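Local coordinates for protein hypothetical NUDIX hydrolase (Listeria monocytogenes, PDB 3SON) that is a putative NUDIX hydrolase that binds calcium and probably cleaves a nucleoside diphosphate-linked substrate, although its true substrate is not known, at residues 133-136 with 137-141. Sequence-based numbering, arbitrary orientation.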
loop_
_atom_site.group_PDB
_atom_site.type_symbol
_atom_site.label_atom_id
_atom_site.label_comp_id
_atom_site.label_asym_id
_atom_site.label_seq_id
_atom_site.Cartn_x
_atom_site.Cartn_y
_atom_site.Cartn_z
ATOM N N ALA A 133 -1.851 -2.997 7.412
ATOM C CA ALA A 133 -2.526 -2.311 8.538
ATOM C C ALA A 133 -2.913 -3.297 9.690
ATOM O O ALA A 133 -2.685 -3.036 10.940
ATOM C CB ALA A 133 -3.749 -1.495 8.023
ATOM N N LEU A 134 -3.352 -4.476 9.301
ATOM C CA LEU A 134 -3.806 -5.451 10.284
ATOM C C LEU A 134 -2.608 -5.990 11.056
ATOM O O LEU A 134 -2.685 -6.143 12.252
ATOM C CB LEU A 134 -4.587 -6.589 9.614
ATOM C CG LEU A 134 -5.088 -7.652 10.591
ATOM C CD1 LEU A 134 -6.025 -7.018 11.567
ATOM C CD2 LEU A 134 -5.793 -8.793 9.860
ATOM N N TYR A 135 -1.505 -6.271 10.360
ATOM C CA TYR A 135 -0.251 -6.684 11.018
ATOM C C TYR A 135 0.158 -5.701 12.103
ATOM O O TYR A 135 0.488 -6.079 13.251
ATOM C CB TYR A 135 0.876 -6.813 9.971
ATOM C CG TYR A 135 2.184 -6.996 10.603
ATOM C CD1 TYR A 135 2.546 -8.206 11.140
ATOM C CD2 TYR A 135 3.052 -5.929 10.749
ATOM C CE1 TYR A 135 3.774 -8.359 11.807
ATOM C CE2 TYR A 135 4.249 -6.077 11.387
ATOM C CZ TYR A 135 4.599 -7.290 11.922
ATOM O OH TYR A 135 5.833 -7.410 12.569
ATOM N N GLU A 136 0.240 -4.442 11.717
ATOM C CA GLU A 136 0.617 -3.369 12.663
ATOM C C GLU A 136 -0.338 -3.362 13.882
ATOM O O GLU A 136 0.074 -3.298 15.015
ATOM C CB GLU A 136 0.587 -2.012 11.956
ATOM C CG GLU A 136 0.927 -0.916 12.956
ATOM C CD GLU A 136 0.763 0.496 12.427
ATOM O OE1 GLU A 136 0.501 0.703 11.189
ATOM O OE2 GLU A 136 0.853 1.419 13.291
ATOM N N LEU A 137 -1.631 -3.325 13.624
ATOM C CA LEU A 137 -2.607 -3.368 14.725
ATOM C C LEU A 137 -2.365 -4.551 15.688
ATOM O O LEU A 137 -2.408 -4.400 16.922
ATOM C CB LEU A 137 -4.034 -3.436 14.175
ATOM C CG LEU A 137 -5.187 -3.557 15.214
ATOM C CD1 LEU A 137 -5.070 -2.514 16.333
ATOM C CD2 LEU A 137 -6.593 -3.634 14.581
ATOM N N ASN A 138 -2.129 -5.709 15.107
ATOM C CA ASN A 138 -1.973 -6.894 15.839
ATOM C C ASN A 138 -0.701 -6.836 16.713
ATOM O O ASN A 138 -0.737 -7.120 17.922
ATOM C CB ASN A 138 -1.962 -8.112 14.934
ATOM C CG ASN A 138 -1.968 -9.387 15.727
ATOM O OD1 ASN A 138 -2.853 -9.601 16.589
ATOM N ND2 ASN A 138 -0.957 -10.242 15.493
ATOM N N GLU A 139 0.403 -6.351 16.139
ATOM C CA GLU A 139 1.629 -6.144 16.942
ATOM C C GLU A 139 1.432 -5.138 18.054
ATOM O O GLU A 139 1.860 -5.369 19.197
ATOM C CB GLU A 139 2.810 -5.742 16.037
ATOM C CG GLU A 139 3.264 -6.824 15.083
ATOM C CD GLU A 139 3.650 -8.090 15.819
ATOM O OE1 GLU A 139 4.560 -8.039 16.680
ATOM O OE2 GLU A 139 3.028 -9.135 15.534
ATOM N N ARG A 140 0.758 -4.035 17.750
ATOM C CA ARG A 140 0.431 -3.032 18.758
ATOM C C ARG A 140 -0.473 -3.553 19.872
ATOM O O ARG A 140 -0.181 -3.323 21.016
ATOM C CB ARG A 140 -0.136 -1.818 18.133
ATOM C CG ARG A 140 0.830 -0.974 17.344
ATOM C CD ARG A 140 0.078 0.237 16.848
ATOM N NE ARG A 140 0.928 1.141 16.093
ATOM C CZ ARG A 140 1.689 2.077 16.630
ATOM N NH1 ARG A 140 1.762 2.223 17.967
ATOM N NH2 ARG A 140 2.434 2.839 15.823
ATOM N N LEU A 141 -1.491 -4.337 19.553
ATOM C CA LEU A 141 -2.318 -4.898 20.612
ATOM C C LEU A 141 -1.430 -5.774 21.506
ATOM O O LEU A 141 -1.336 -5.532 22.692
ATOM C CB LEU A 141 -3.489 -5.680 20.056
ATOM C CG LEU A 141 -4.556 -4.795 19.403
ATOM C CD1 LEU A 141 -5.646 -5.625 18.638
ATOM C CD2 LEU A 141 -5.155 -3.895 20.472
HETATM O O HOH W 1 1.033 -9.065 13.828
#
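E136 and R140, one helical turn apart, form an i to i+4 salt bridge, their side chains running side by side in the same direction. R140 NE gives a nearly straight bond to E136 OE2 (2.8 Å), meeting the oxygen at its anti lone pair and almost in the guanidinium plane; the carboxylate itself is turned 46° from that plane. NH2 adds a weak second bond to the same oxygen. The extended E136 chain, with CG anti to the backbone N (chi1 178°), carries the carboxylate as far out from the helix as NE, so that OE2 and NE meet along the helix direction. This buried ion pair has further partners: D70 N binds OE2 and S71 N binds OE1, while R140 NH2 reaches the carboxylate of D70, so the salt-bridged pair ties the helix to strand 66-76.

The backbone bonds that join the two turns, such as E139 N to Y135 O (2.9 Å), are those of a regular alpha-helix, here the C-terminal helix 128-142 of the NUDIX fold. A133, L134 and L137 face strands 7-15 and 20-27, and L134 also packs on helix 118-124.

E139 lays its CG over one face of the Y135 ring in a CH-pi contact, 3.8 Å from the centroid and displaced toward the rim near CZ. The E139 chain bends at chi2, and its carboxylate plane lies 17° from that of the ring. The second subunit covers this side, its F78 meeting the Y135 ring, and also packs on E136 and R140.

A water links both turns: it donates to Y135 O and to E139 OE2 (2.6 Å) and accepts from N138 ND2 (2.8 Å).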